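Long-range contacts in photosystem II assembly protein Ycf48 (Thermosynechococcus elongatus, PDB 5OJ5), which probably assists the early assembly of photosystem II and the replacement of photodamaged D1, and binds the C-terminal extension of the D1 precursor: residues I50-T55 against T77-R82; T57-S62 against R101-S106; G73-L78 against H97-F102. All coordinates share one frame; numbering follows the deposited sequence. Where two conformers were deposited one is given.

Contact 1: residues I50-T55 against T77-R82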
ATOM      1  N   ILE A  50      -6.718 -12.718  11.371  1.00 14.39           N
ATOM      2  CA  ILE A  50      -8.122 -12.838  10.977  1.00 14.36           C
ATOM      3  C   ILE A  50      -8.145 -13.554   9.637  1.00 13.48           C
ATOM      4  O   ILE A  50      -7.365 -13.249   8.727  1.00 15.60           O
ATOM      5  CB  ILE A  50      -8.769 -11.433  10.852  1.00 16.47           C
ATOM      6  CG1 ILE A  50      -8.868 -10.754  12.231  1.00 19.10           C
ATOM      7  CG2 ILE A  50     -10.165 -11.534  10.182  1.00 19.16           C
ATOM      8  CD1 ILE A  50      -9.279  -9.312  12.190  1.00 21.27           C
ATOM      9  N   GLN A  51      -9.073 -14.492   9.505  1.00 13.18           N
ATOM     10  CA  GLN A  51      -9.384 -15.057   8.203  1.00 12.89           C
ATOM     11  C   GLN A  51     -10.638 -14.382   7.667  1.00 11.66           C
ATOM     12  O   GLN A  51     -11.721 -14.534   8.237  1.00 12.99           O
ATOM     13  CB  GLN A  51      -9.593 -16.568   8.319  1.00 13.71           C
ATOM     14  CG  GLN A  51     -10.031 -17.195   6.979  1.00 13.69           C
ATOM     15  CD  GLN A  51      -8.927 -17.132   5.938  1.00 13.61           C
ATOM     16  OE1 GLN A  51      -7.781 -17.553   6.188  1.00 15.81           O
ATOM     17  NE2 GLN A  51      -9.267 -16.652   4.750  1.00 13.83           N
ATOM     18  N   LEU A  52     -10.500 -13.632   6.580  1.00 11.61           N
ATOM     19  CA  LEU A  52     -11.662 -13.050   5.945  1.00 11.43           C
ATOM     20  C   LEU A  52     -12.498 -14.149   5.298  1.00 11.13           C
ATOM     21  O   LEU A  52     -11.999 -15.237   4.983  1.00 12.18           O
ATOM     22  CB  LEU A  52     -11.201 -12.096   4.860  1.00 11.98           C
ATOM     23  CG  LEU A  52     -10.469 -10.854   5.401  1.00 12.17           C
ATOM     24  CD1 LEU A  52      -9.823 -10.099   4.215  1.00 14.35           C
ATOM     25  CD2 LEU A  52     -11.406  -9.951   6.159  1.00 13.89           C
ATOM     26  N   PRO A  53     -13.769 -13.861   4.999  1.00 11.74           N
ATOM     27  CA  PRO A  53     -14.647 -14.851   4.335  1.00 12.21           C
ATOM     28  C   PRO A  53     -14.417 -14.870   2.823  1.00 12.08           C
ATOM     29  O   PRO A  53     -15.334 -14.640   2.020  1.00 13.01           O
ATOM     30  CB  PRO A  53     -16.039 -14.359   4.736  1.00 14.10           C
ATOM     31  CG  PRO A  53     -15.886 -12.897   4.872  1.00 13.77           C
ATOM     32  CD  PRO A  53     -14.533 -12.704   5.511  1.00 12.53           C
ATOM     33  N   THR A  54     -13.175 -15.159   2.444  1.00 12.18           N
ATOM     34  CA  THR A  54     -12.724 -15.262   1.069  1.00 12.45           C
ATOM     35  C   THR A  54     -11.377 -15.957   1.079  1.00 12.03           C
ATOM     36  O   THR A  54     -10.691 -15.967   2.101  1.00 13.36           O
ATOM     37  CB  THR A  54     -12.584 -13.895   0.390  1.00 12.45           C
ATOM     38  OG1 THR A  54     -12.319 -14.119  -0.998  1.00 13.20           O
ATOM     39  CG2 THR A  54     -11.435 -13.056   0.986  1.00 13.69           C
ATOM     40  N   THR A  55     -10.965 -16.482  -0.079  1.00 12.26           N
ATOM     41  CA  THR A  55      -9.568 -16.850  -0.281  1.00 13.40           C
ATOM     42  C   THR A  55      -8.916 -15.982  -1.343  1.00 12.96           C
ATOM     43  O   THR A  55      -7.767 -16.251  -1.722  1.00 14.53           O
ATOM     44  CB  THR A  55      -9.390 -18.337  -0.619  1.00 15.73           C
ATOM     45  OG1 THR A  55      -9.987 -18.599  -1.897  1.00 16.59           O
ATOM     46  CG2 THR A  55     -10.014 -19.217   0.445  1.00 19.06           C
ATOM     47  N   THR A  77     -13.252  -8.416  -5.422  1.00 11.32           N
ATOM     48  CA  THR A  77     -13.571  -8.544  -3.997  1.00 11.93           C
ATOM     49  C   THR A  77     -13.751  -7.187  -3.349  1.00 10.23           C
ATOM     50  O   THR A  77     -12.909  -6.297  -3.498  1.00 10.21           O
ATOM     51  CB  THR A  77     -12.491  -9.342  -3.261  1.00 13.16           C
ATOM     52  OG1 THR A  77     -12.520 -10.680  -3.777  1.00 15.19           O
ATOM     53  CG2 THR A  77     -12.712  -9.393  -1.755  1.00 15.84           C
ATOM     54  N   LEU A  78     -14.815  -7.055  -2.569  1.00 11.14           N
ATOM     55  CA  LEU A  78     -15.178  -5.829  -1.880  1.00  9.69           C
ATOM     56  C   LEU A  78     -15.775  -6.252  -0.552  1.00  9.90           C
ATOM     57  O   LEU A  78     -16.708  -7.078  -0.533  1.00 12.40           O
ATOM     58  CB  LEU A  78     -16.234  -5.132  -2.721  1.00 13.07           C
ATOM     59  CG  LEU A  78     -16.759  -3.804  -2.231  1.00 13.86           C
ATOM     60  CD1 LEU A  78     -15.646  -2.747  -2.096  1.00 14.11           C
ATOM     61  CD2 LEU A  78     -17.859  -3.248  -3.135  1.00 16.32           C
ATOM     62  N   MET A  79     -15.271  -5.729   0.579  1.00  9.82           N
ATOM     63  CA  MET A  79     -15.875  -6.036   1.875  1.00 10.30           C
ATOM     64  C   MET A  79     -15.952  -4.789   2.720  1.00  9.58           C
ATOM     65  O   MET A  79     -15.117  -3.873   2.591  1.00 10.11           O
ATOM     66  CB  MET A  79     -15.115  -7.103   2.651  1.00 10.46           C
ATOM     67  CG  MET A  79     -14.873  -8.373   1.866  1.00 11.35           C
ATOM     68  SD  MET A  79     -14.386  -9.697   2.987  1.00 14.14           S
ATOM     69  CE  MET A  79     -14.110 -11.022   1.848  1.00 15.29           C
ATOM     70  N   GLU A  80     -16.934  -4.764   3.614  1.00  9.95           N
ATOM     71  CA  GLU A  80     -17.235  -3.617   4.451  1.00 10.57           C
ATOM     72  C   GLU A  80     -17.135  -4.029   5.915  1.00 10.34           C
ATOM     73  O   GLU A  80     -17.624  -5.092   6.300  1.00 11.16           O
ATOM     74  CB  GLU A  80     -18.674  -3.152   4.158  1.00 10.78           C
ATOM     75  CG  GLU A  80     -19.136  -1.925   4.908  1.00 11.86           C
ATOM     76  CD  GLU A  80     -20.532  -1.488   4.519  1.00 13.03           C
ATOM     77  OE1 GLU A  80     -21.297  -2.306   3.969  1.00 13.92           O
ATOM     78  OE2 GLU A  80     -20.866  -0.297   4.767  1.00 14.19           O
ATOM     79  N   THR A  81     -16.571  -3.148   6.755  1.00 10.70           N
ATOM     80  CA  THR A  81     -16.595  -3.312   8.211  1.00 11.03           C
ATOM     81  C   THR A  81     -17.315  -2.124   8.826  1.00 11.20           C
ATOM     82  O   THR A  81     -17.215  -0.986   8.331  1.00 11.28           O
ATOM     83  CB  THR A  81     -15.150  -3.420   8.781  1.00 11.18           C
ATOM     84  OG1 THR A  81     -15.251  -3.720  10.177  1.00 11.53           O
ATOM     85  CG2 THR A  81     -14.324  -2.157   8.622  1.00 11.44           C
ATOM     86  N   ARG A  82     -17.969  -2.388   9.964  1.00 12.00           N
ATOM     87  CA  ARG A  82     -18.554  -1.355  10.795  1.00 12.78           C
ATOM     88  C   ARG A  82     -18.001  -1.369  12.202  1.00 13.26           C
ATOM     89  O   ARG A  82     -18.442  -0.553  13.031  1.00 14.84           O
ATOM     90  CB  ARG A  82     -20.076  -1.530  10.854  1.00 15.81           C
ATOM     91  CG  ARG A  82     -20.715  -1.523   9.558  1.00 20.16           C
ATOM     92  CD  ARG A  82     -21.091  -0.206   9.185  1.00 25.51           C
ATOM     93  NE  ARG A  82     -22.007  -0.338   8.055  1.00 27.57           N
ATOM     94  CZ  ARG A  82     -22.774   0.639   7.648  1.00 25.15           C
ATOM     95  NH1 ARG A  82     -22.704   1.773   8.307  1.00 27.14           N
ATOM     96  NH2 ARG A  82     -23.567   0.481   6.598  1.00 26.73           N
TER
HETATM   97  O   HOH W   1     -13.893 -12.731  -2.633  1.00 13.76           O
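M79 reaches out of strand 77-81 to meet P53 and T54, and its side chain supplies most of what the two segments share. CB leaves the strand toward 50-55, and CG stands anti to the carbonyl carbon (chi1 -53°); from there the chain runs extended, which carries the thioether all the way across. M79 SD comes up to the CD-CG side of the P53 ring, 3.9 Å from P53 CD and about as far from P53 CG. Beyond it the methyl lodges among three residues: M79 CE lies 3.5 Å from T54 CG2, a tight carbon contact, 3.8 Å from P53 O and 4.3 Å from L52 CB. P53 is the centre of an inverse gamma turn, closed by a weak bond from T54 N to L52 O, and this turn presents ring, carbonyl and threonine methyl to the end of the methionine. In the seven-bladed beta-propeller the contact joins two blades: strand 47-51 is an edge of the sheet that ends with 317-320, and the chain leaving it passes strand 77-81 of the next blade. Beside the methionine, one water ties the two threonines, 2.7 Å from T54 OG1 and donating to T77 OG1 over 2.7 Å. T54 OG1 also accepts from the backbone N of A56, and T77 OG1 donates to V74 O.

Contact 2: residues T57-S62 against R101-S106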
ATOM      1  N   THR A  57      -6.910 -12.761  -2.766  1.00 15.00           N
ATOM      2  CA  THR A  57      -5.937 -11.801  -2.253  1.00 17.92           C
ATOM      3  C   THR A  57      -6.523 -10.399  -2.119  1.00 14.46           C
ATOM      4  O   THR A  57      -7.118  -9.874  -3.059  1.00 13.92           O
ATOM      5  CB  THR A  57      -4.766 -11.750  -3.228  1.00 24.86           C
ATOM      6  OG1 THR A  57      -4.178 -13.067  -3.323  1.00 30.55           O
ATOM      7  CG2 THR A  57      -3.699 -10.733  -2.836  1.00 27.11           C
ATOM      8  N   ILE A  58      -6.350  -9.816  -0.942  1.00 14.17           N
ATOM      9  CA  ILE A  58      -6.740  -8.442  -0.671  1.00 11.81           C
ATOM     10  C   ILE A  58      -5.601  -7.497  -1.039  1.00 11.06           C
ATOM     11  O   ILE A  58      -4.444  -7.752  -0.698  1.00 12.78           O
ATOM     12  CB  ILE A  58      -7.180  -8.297   0.795  1.00 12.95           C
ATOM     13  CG1 ILE A  58      -8.324  -9.277   1.126  1.00 15.98           C
ATOM     14  CG2 ILE A  58      -7.575  -6.859   1.092  1.00 12.23           C
ATOM     15  CD1 ILE A  58      -9.442  -9.317   0.092  1.00 15.46           C
ATOM     16  N   LEU A  59      -5.941  -6.391  -1.697  1.00 10.00           N
ATOM     17  CA  LEU A  59      -4.950  -5.461  -2.216  1.00  9.78           C
ATOM     18  C   LEU A  59      -4.931  -4.107  -1.548  1.00  8.87           C
ATOM     19  O   LEU A  59      -3.895  -3.435  -1.579  1.00  9.86           O
ATOM     20  CB  LEU A  59      -5.116  -5.314  -3.719  1.00 10.21           C
ATOM     21  CG  LEU A  59      -4.926  -6.625  -4.498  1.00 11.92           C
ATOM     22  CD1 LEU A  59      -5.234  -6.374  -5.975  1.00 12.86           C
ATOM     23  CD2 LEU A  59      -3.492  -7.133  -4.323  1.00 14.62           C
ATOM     24  N   ASP A  60      -6.045  -3.638  -0.993  1.00  8.46           N
ATOM     25  CA  ASP A  60      -6.056  -2.301  -0.404  1.00  8.65           C
ATOM     26  C   ASP A  60      -7.209  -2.182   0.575  1.00  8.47           C
ATOM     27  O   ASP A  60      -8.157  -2.982   0.566  1.00  8.58           O
ATOM     28  CB  ASP A  60      -6.104  -1.221  -1.489  1.00  9.26           C
ATOM     29  CG  ASP A  60      -5.587   0.129  -1.008  1.00  9.17           C
ATOM     30  OD1 ASP A  60      -4.884   0.205   0.048  1.00 10.06           O
ATOM     31  OD2 ASP A  60      -5.880   1.111  -1.719  1.00 10.65           O
ATOM     32  N   MET A  61      -7.153  -1.132   1.402  1.00  8.59           N
ATOM     33  CA  MET A  61      -8.126  -0.881   2.455  0.58  8.45           C
ATOM     34  C   MET A  61      -8.162   0.612   2.729  1.00  8.51           C
ATOM     35  O   MET A  61      -7.125   1.253   2.726  1.00  9.53           O
ATOM     36  CB  MET A  61      -7.745  -1.705   3.693  0.58 10.15           C
ATOM     37  CG  MET A  61      -8.669  -1.563   4.892  0.58 11.16           C
ATOM     38  SD  MET A  61      -8.085  -2.368   6.397  0.58 11.04           S
ATOM     39  CE  MET A  61      -8.024  -4.071   5.895  0.58  8.12           C
ATOM     40  N   SER A  62      -9.349   1.136   3.036  1.00  8.45           N
ATOM     41  CA  SER A  62      -9.494   2.544   3.410  1.00  8.62           C
ATOM     42  C   SER A  62     -10.687   2.712   4.329  1.00  9.43           C
ATOM     43  O   SER A  62     -11.700   2.008   4.173  1.00 10.21           O
ATOM     44  CB  SER A  62      -9.629   3.410   2.150  1.00  9.39           C
ATOM     45  OG  SER A  62      -9.630   4.795   2.463  1.00 10.46           O
ATOM     46  N   ARG A 101      -9.328  -6.850 -11.051  1.00 13.75           N
ATOM     47  CA  ARG A 101      -8.407  -6.729  -9.931  1.00 13.00           C
ATOM     48  C   ARG A 101      -8.616  -5.337  -9.371  1.00 11.86           C
ATOM     49  O   ARG A 101      -8.222  -4.354 -10.005  1.00 14.31           O
ATOM     50  CB  ARG A 101      -6.999  -6.906 -10.466  1.00 15.69           C
ATOM     51  CG  ARG A 101      -5.938  -6.781  -9.440  1.00 17.15           C
ATOM     52  CD  ARG A 101      -4.567  -6.791 -10.132  1.00 19.32           C
ATOM     53  NE  ARG A 101      -3.473  -6.564  -9.206  1.00 22.06           N
ATOM     54  CZ  ARG A 101      -2.872  -7.505  -8.477  1.00 23.28           C
ATOM     55  NH1 ARG A 101      -3.204  -8.802  -8.575  1.00 23.47           N
ATOM     56  NH2 ARG A 101      -1.887  -7.150  -7.663  1.00 25.47           N
ATOM     57  N   PHE A 102      -9.264  -5.221  -8.193  1.00 11.10           N
ATOM     58  CA  PHE A 102      -9.443  -3.922  -7.561  1.00 11.24           C
ATOM     59  C   PHE A 102      -8.162  -3.598  -6.816  1.00 11.38           C
ATOM     60  O   PHE A 102      -7.858  -4.212  -5.793  1.00 12.79           O
ATOM     61  CB  PHE A 102     -10.635  -3.923  -6.612  1.00 11.65           C
ATOM     62  CG  PHE A 102     -11.998  -4.032  -7.253  1.00 10.85           C
ATOM     63  CD1 PHE A 102     -12.280  -3.663  -8.547  1.00 14.36           C
ATOM     64  CD2 PHE A 102     -13.060  -4.460  -6.467  1.00 13.79           C
ATOM     65  CE1 PHE A 102     -13.581  -3.753  -9.044  1.00 15.31           C
ATOM     66  CE2 PHE A 102     -14.339  -4.496  -6.946  1.00 14.67           C
ATOM     67  CZ  PHE A 102     -14.584  -4.171  -8.257  1.00 14.00           C
ATOM     68  N   ASN A 103      -7.388  -2.669  -7.376  1.00 11.92           N
ATOM     69  CA  ASN A 103      -6.036  -2.357  -6.966  1.00 13.07           C
ATOM     70  C   ASN A 103      -5.993  -1.352  -5.817  1.00 10.17           C
ATOM     71  O   ASN A 103      -4.995  -1.296  -5.098  1.00 11.59           O
ATOM     72  CB  ASN A 103      -5.271  -1.718  -8.205  1.00 15.49           C
ATOM     73  CG  ASN A 103      -4.887  -2.658  -9.230  1.00 17.28           C
ATOM     74  OD1 ASN A 103      -4.543  -3.800  -8.962  1.00 19.68           O
ATOM     75  ND2 ASN A 103      -4.876  -2.161 -10.445  1.00 16.55           N
ATOM     76  N   SER A 104      -7.020  -0.504  -5.692  1.00  9.49           N
ATOM     77  CA  SER A 104      -6.904   0.676  -4.848  1.00  9.17           C
ATOM     78  C   SER A 104      -8.292   1.101  -4.427  1.00  8.42           C
ATOM     79  O   SER A 104      -9.208   1.128  -5.250  1.00  9.52           O
ATOM     80  CB  SER A 104      -6.200   1.768  -5.629  1.00  9.61           C
ATOM     81  OG  SER A 104      -6.089   3.000  -4.959  1.00  9.89           O
ATOM     82  N   VAL A 105      -8.435   1.464  -3.143  1.00  8.35           N
ATOM     83  CA  VAL A 105      -9.657   2.057  -2.616  1.00  8.76           C
ATOM     84  C   VAL A 105      -9.245   3.232  -1.748  1.00  8.06           C
ATOM     85  O   VAL A 105      -8.253   3.154  -1.008  1.00  8.78           O
ATOM     86  CB  VAL A 105     -10.514   1.045  -1.827  1.00  8.71           C
ATOM     87  CG1 VAL A 105      -9.742   0.389  -0.654  1.00  9.34           C
ATOM     88  CG2 VAL A 105     -11.828   1.664  -1.334  1.00  9.63           C
ATOM     89  N   SER A 106     -10.005   4.332  -1.829  1.00  8.07           N
ATOM     90  CA  SER A 106      -9.663   5.512  -1.034  1.00  8.15           C
ATOM     91  C   SER A 106     -10.920   6.267  -0.690  1.00  8.15           C
ATOM     92  O   SER A 106     -11.679   6.645  -1.592  1.00  8.53           O
ATOM     93  CB  SER A 106      -8.719   6.396  -1.830  1.00  8.64           C
ATOM     94  OG  SER A 106      -8.372   7.571  -1.123  1.00  8.86           O
TER
HETATM   95  O   HOH W   2      -4.235   2.843  -2.928  1.00 13.50           O
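Two innermost strands of adjacent propeller blades pack here side by side, held by side chains rather than by sheet bonding. Strands 58-62 and 101-106 run nearly parallel, their directions 14° apart, with axes 5.6 Å from each other at closest approach. The polar link is D60. Its carboxylate swings across the seam with CG anti to the backbone N (chi1 -158°), and OD2 takes the V105 N-H over 2.9 Å in a nearly straight bond, met on the anti side and 28° out of the carboxylate plane. A water donates to the same OD2, giving this oxygen two hydrogen-bond donors, and also contacts S104 OG, which is itself hydrogen-bonded to I147 N. OD1, meanwhile, receives a weak bond from M61 N, which helps fix the rotation of the group. Nearer the start of the strands, L59 crosses R101 at about a right angle: L59 CD1 sits 3.6 Å above the centre of the guanidinium face, and also 3.4 Å from F102 O, a buried carbonyl with no polar partner. Farther along, V105 CG1 lies 3.6 Å from M61 N, and S62 CB rests 3.5 Å from V105 O. Classic bulges at L59-D60 and N103-S104, facing V72 and V115, interrupt both strands at matching places. Strands 69-73 and 111-117 back the pair within their own blades, while D60 also touches K317 and L319 of the preceding blade.

Contact 3: residues G73-L78 against H97-F102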
ATOM      1  N   GLY A  73      -9.949  -6.286  -3.456  1.00  9.29           N
ATOM      2  CA  GLY A  73      -8.885  -7.119  -3.993  1.00 10.56           C
ATOM      3  C   GLY A  73      -9.251  -7.795  -5.276  1.00 10.62           C
ATOM      4  O   GLY A  73     -10.060  -7.315  -6.083  1.00 11.55           O
ATOM      5  N   VAL A  74      -8.637  -8.967  -5.445  0.53 11.83           N
ATOM      6  CA  VAL A  74      -8.725  -9.768  -6.665  0.53 14.09           C
ATOM      7  C   VAL A  74     -10.140 -10.313  -6.828  0.53 13.37           C
ATOM      8  O   VAL A  74     -10.864 -10.502  -5.846  0.53 14.06           O
ATOM      9  CB  VAL A  74      -7.660 -10.882  -6.543  0.53 17.21           C
ATOM     10  CG1 VAL A  74      -7.747 -11.914  -7.635  0.53 19.14           C
ATOM     11  CG2 VAL A  74      -6.256 -10.256  -6.565  0.53 19.37           C
ATOM     12  N   ASN A  75     -10.539 -10.575  -8.089  1.00 15.03           N
ATOM     13  CA  ASN A  75     -11.858 -11.116  -8.398  1.00 17.55           C
ATOM     14  C   ASN A  75     -12.976 -10.232  -7.894  1.00 15.44           C
ATOM     15  O   ASN A  75     -13.984 -10.708  -7.364  1.00 16.70           O
ATOM     16  CB  ASN A  75     -11.978 -12.543  -7.923  1.00 21.27           C
ATOM     17  CG  ASN A  75     -10.986 -13.450  -8.611  1.00 28.75           C
ATOM     18  OD1 ASN A  75     -10.554 -14.424  -8.021  1.00 33.63           O
ATOM     19  ND2 ASN A  75     -10.594 -13.122  -9.864  1.00 30.24           N
ATOM     20  N   ALA A  76     -12.777  -8.924  -8.070  1.00 14.06           N
ATOM     21  CA  ALA A  76     -13.791  -7.931  -7.729  1.00 13.70           C
ATOM     22  C   ALA A  76     -14.197  -8.043  -6.279  1.00 12.45           C
ATOM     23  O   ALA A  76     -15.335  -7.741  -5.930  1.00 14.68           O
ATOM     24  CB  ALA A  76     -14.981  -7.974  -8.700  1.00 16.38           C
ATOM     25  N   THR A  77     -13.252  -8.416  -5.422  1.00 11.32           N
ATOM     26  CA  THR A  77     -13.571  -8.544  -3.997  1.00 11.93           C
ATOM     27  C   THR A  77     -13.751  -7.187  -3.349  1.00 10.23           C
ATOM     28  O   THR A  77     -12.909  -6.297  -3.498  1.00 10.21           O
ATOM     29  CB  THR A  77     -12.491  -9.342  -3.261  1.00 13.16           C
ATOM     30  OG1 THR A  77     -12.520 -10.680  -3.777  1.00 15.19           O
ATOM     31  CG2 THR A  77     -12.712  -9.393  -1.755  1.00 15.84           C
ATOM     32  N   LEU A  78     -14.815  -7.055  -2.569  1.00 11.14           N
ATOM     33  CA  LEU A  78     -15.178  -5.829  -1.880  1.00  9.69           C
ATOM     34  C   LEU A  78     -15.775  -6.252  -0.552  1.00  9.90           C
ATOM     35  O   LEU A  78     -16.708  -7.078  -0.533  1.00 12.40           O
ATOM     36  CB  LEU A  78     -16.234  -5.132  -2.721  1.00 13.07           C
ATOM     37  CG  LEU A  78     -16.759  -3.804  -2.231  1.00 13.86           C
ATOM     38  CD1 LEU A  78     -15.646  -2.747  -2.096  1.00 14.11           C
ATOM     39  CD2 LEU A  78     -17.859  -3.248  -3.135  1.00 16.32           C
ATOM     40  N   HIS A  97     -18.508  -8.448 -15.272  1.00 20.25           N
ATOM     41  CA  HIS A  97     -17.815  -9.693 -14.971  1.00 20.63           C
ATOM     42  C   HIS A  97     -17.144  -9.480 -13.631  1.00 18.16           C
ATOM     43  O   HIS A  97     -17.126  -8.369 -13.110  1.00 18.85           O
ATOM     44  CB  HIS A  97     -16.817 -10.074 -16.077  1.00 22.15           C
ATOM     45  CG  HIS A  97     -15.713  -9.075 -16.276  1.00 20.56           C
ATOM     46  ND1 HIS A  97     -14.584  -9.046 -15.489  1.00 22.28           N
ATOM     47  CD2 HIS A  97     -15.538  -8.121 -17.225  1.00 22.55           C
ATOM     48  CE1 HIS A  97     -13.781  -8.082 -15.915  1.00 22.30           C
ATOM     49  NE2 HIS A  97     -14.343  -7.499 -16.960  1.00 22.73           N
ATOM     50  N   SER A  98     -16.558 -10.539 -13.079  1.00 18.61           N
ATOM     51  CA  SER A  98     -15.870 -10.439 -11.798  1.00 18.01           C
ATOM     52  C   SER A  98     -14.373 -10.649 -11.902  1.00 17.99           C
ATOM     53  O   SER A  98     -13.730 -10.885 -10.882  1.00 23.68           O
ATOM     54  CB  SER A  98     -16.418 -11.427 -10.789  1.00 19.00           C
ATOM     55  OG  SER A  98     -16.226 -12.748 -11.262  1.00 21.94           O
ATOM     56  N   ASP A  99     -13.798 -10.559 -13.090  1.00 18.19           N
ATOM     57  CA  ASP A  99     -12.359 -10.745 -13.221  1.00 20.18           C
ATOM     58  C   ASP A  99     -11.531  -9.513 -12.837  1.00 20.62           C
ATOM     59  O   ASP A  99     -10.290  -9.581 -12.742  1.00 22.34           O
ATOM     60  CB  ASP A  99     -12.033 -11.302 -14.607  1.00 25.48           C
ATOM     61  CG  ASP A  99     -12.587 -12.678 -14.798  1.00 31.22           C
ATOM     62  OD1 ASP A  99     -12.444 -13.501 -13.871  1.00 33.20           O
ATOM     63  OD2 ASP A  99     -13.195 -12.938 -15.849  1.00 36.07           O
ATOM     64  N   TYR A 100     -12.156  -8.417 -12.459  1.00 17.08           N
ATOM     65  CA  TYR A 100     -11.436  -7.193 -12.130  1.00 15.55           C
ATOM     66  C   TYR A 100     -10.525  -7.373 -10.927  1.00 13.43           C
ATOM     67  O   TYR A 100     -10.893  -7.974  -9.916  1.00 16.60           O
ATOM     68  CB  TYR A 100     -12.432  -6.090 -11.814  1.00 16.04           C
ATOM     69  CG  TYR A 100     -13.314  -5.708 -12.985  1.00 15.33           C
ATOM     70  CD1 TYR A 100     -12.799  -4.894 -13.978  1.00 15.11           C
ATOM     71  CD2 TYR A 100     -14.643  -6.105 -13.067  1.00 16.80           C
ATOM     72  CE1 TYR A 100     -13.597  -4.473 -15.067  1.00 15.58           C
ATOM     73  CE2 TYR A 100     -15.438  -5.686 -14.138  1.00 17.19           C
ATOM     74  CZ  TYR A 100     -14.907  -4.865 -15.135  1.00 16.45           C
ATOM     75  OH  TYR A 100     -15.627  -4.443 -16.218  1.00 19.91           O
ATOM     76  N   ARG A 101      -9.328  -6.850 -11.051  1.00 13.75           N
ATOM     77  CA  ARG A 101      -8.407  -6.729  -9.931  1.00 13.00           C
ATOM     78  C   ARG A 101      -8.616  -5.337  -9.371  1.00 11.86           C
ATOM     79  O   ARG A 101      -8.222  -4.354 -10.005  1.00 14.31           O
ATOM     80  CB  ARG A 101      -6.999  -6.906 -10.466  1.00 15.69           C
ATOM     81  CG  ARG A 101      -5.938  -6.781  -9.440  1.00 17.15           C
ATOM     82  CD  ARG A 101      -4.567  -6.791 -10.132  1.00 19.32           C
ATOM     83  NE  ARG A 101      -3.473  -6.564  -9.206  1.00 22.06           N
ATOM     84  CZ  ARG A 101      -2.872  -7.505  -8.477  1.00 23.28           C
ATOM     85  NH1 ARG A 101      -3.204  -8.802  -8.575  1.00 23.47           N
ATOM     86  NH2 ARG A 101      -1.887  -7.150  -7.663  1.00 25.47           N
ATOM     87  N   PHE A 102      -9.264  -5.221  -8.193  1.00 11.10           N
ATOM     88  CA  PHE A 102      -9.443  -3.922  -7.561  1.00 11.24           C
ATOM     89  C   PHE A 102      -8.162  -3.598  -6.816  1.00 11.38           C
ATOM     90  O   PHE A 102      -7.858  -4.212  -5.793  1.00 12.79           O
ATOM     91  CB  PHE A 102     -10.635  -3.923  -6.612  1.00 11.65           C
ATOM     92  CG  PHE A 102     -11.998  -4.032  -7.253  1.00 10.85           C
ATOM     93  CD1 PHE A 102     -12.280  -3.663  -8.547  1.00 14.36           C
ATOM     94  CD2 PHE A 102     -13.060  -4.460  -6.467  1.00 13.79           C
ATOM     95  CE1 PHE A 102     -13.581  -3.753  -9.044  1.00 15.31           C
ATOM     96  CE2 PHE A 102     -14.339  -4.496  -6.946  1.00 14.67           C
ATOM     97  CZ  PHE A 102     -14.584  -4.171  -8.257  1.00 14.00           C
TER
HETATM   98  O   HOH W   3      -8.808 -10.376 -10.463  1.00 27.84           O
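Backbone hydrogen bonds tie the turn after G73 to the chain entering strand 101-108. A76 N donates to Y100 O (2.8 Å) and F102 N to G73 O (3.1 Å). A water adds a third link, accepting from N75 N and donating to D99 O. Within the turn, V74 O also accepts from T77 N. Weaker polar contacts run alongside: N75 and A76, both with left-handed backbone angles, bring N75 CA within 3.1 Å of S98 O as a CA-H...O contact, and G73 CA makes another to F102 O. The apolar part centres on the F102 ring. A76 CA stands over one face in a CH-pi contact, 3.9 Å from the ring centroid, with A76 CB 3.8 Å from F102 CZ; T77 O lies at the ring's edge, 3.5 Å from F102 CD2. On the other segment the H97 and Y100 rings overlap, H97 CE1 lying 3.3 Å above the centre of the Y100 ring. The turn joins strands 69-73 and 77-81 of one blade; F102, on the first strand of the next blade, touches V72 across the seam and I114, I120 and L122 within its own blade.

The contacts join three consecutive propeller blades through the sheet beginning with strand 58-63. Contact 1 links it to the blade before; contact 2 to the next along strand 101-108, contact 3 at that strand's start and the loop before it. Contact 2 is centred about 9 Å from the chain's centre, contacts 1 and 3 about 18 Å. Centre to centre, contact 1 is about 12 Å from contact 2 and 13 Å from contact 3, with which it shares T77 and L78; contacts 2 and 3, about 9 Å apart, share R101 and F102. I58 of contact 2 packs against both segments of contact 1, its CG1 3.5 Å from L52 CD1 and CD1 3.8 Å from T77 CG2.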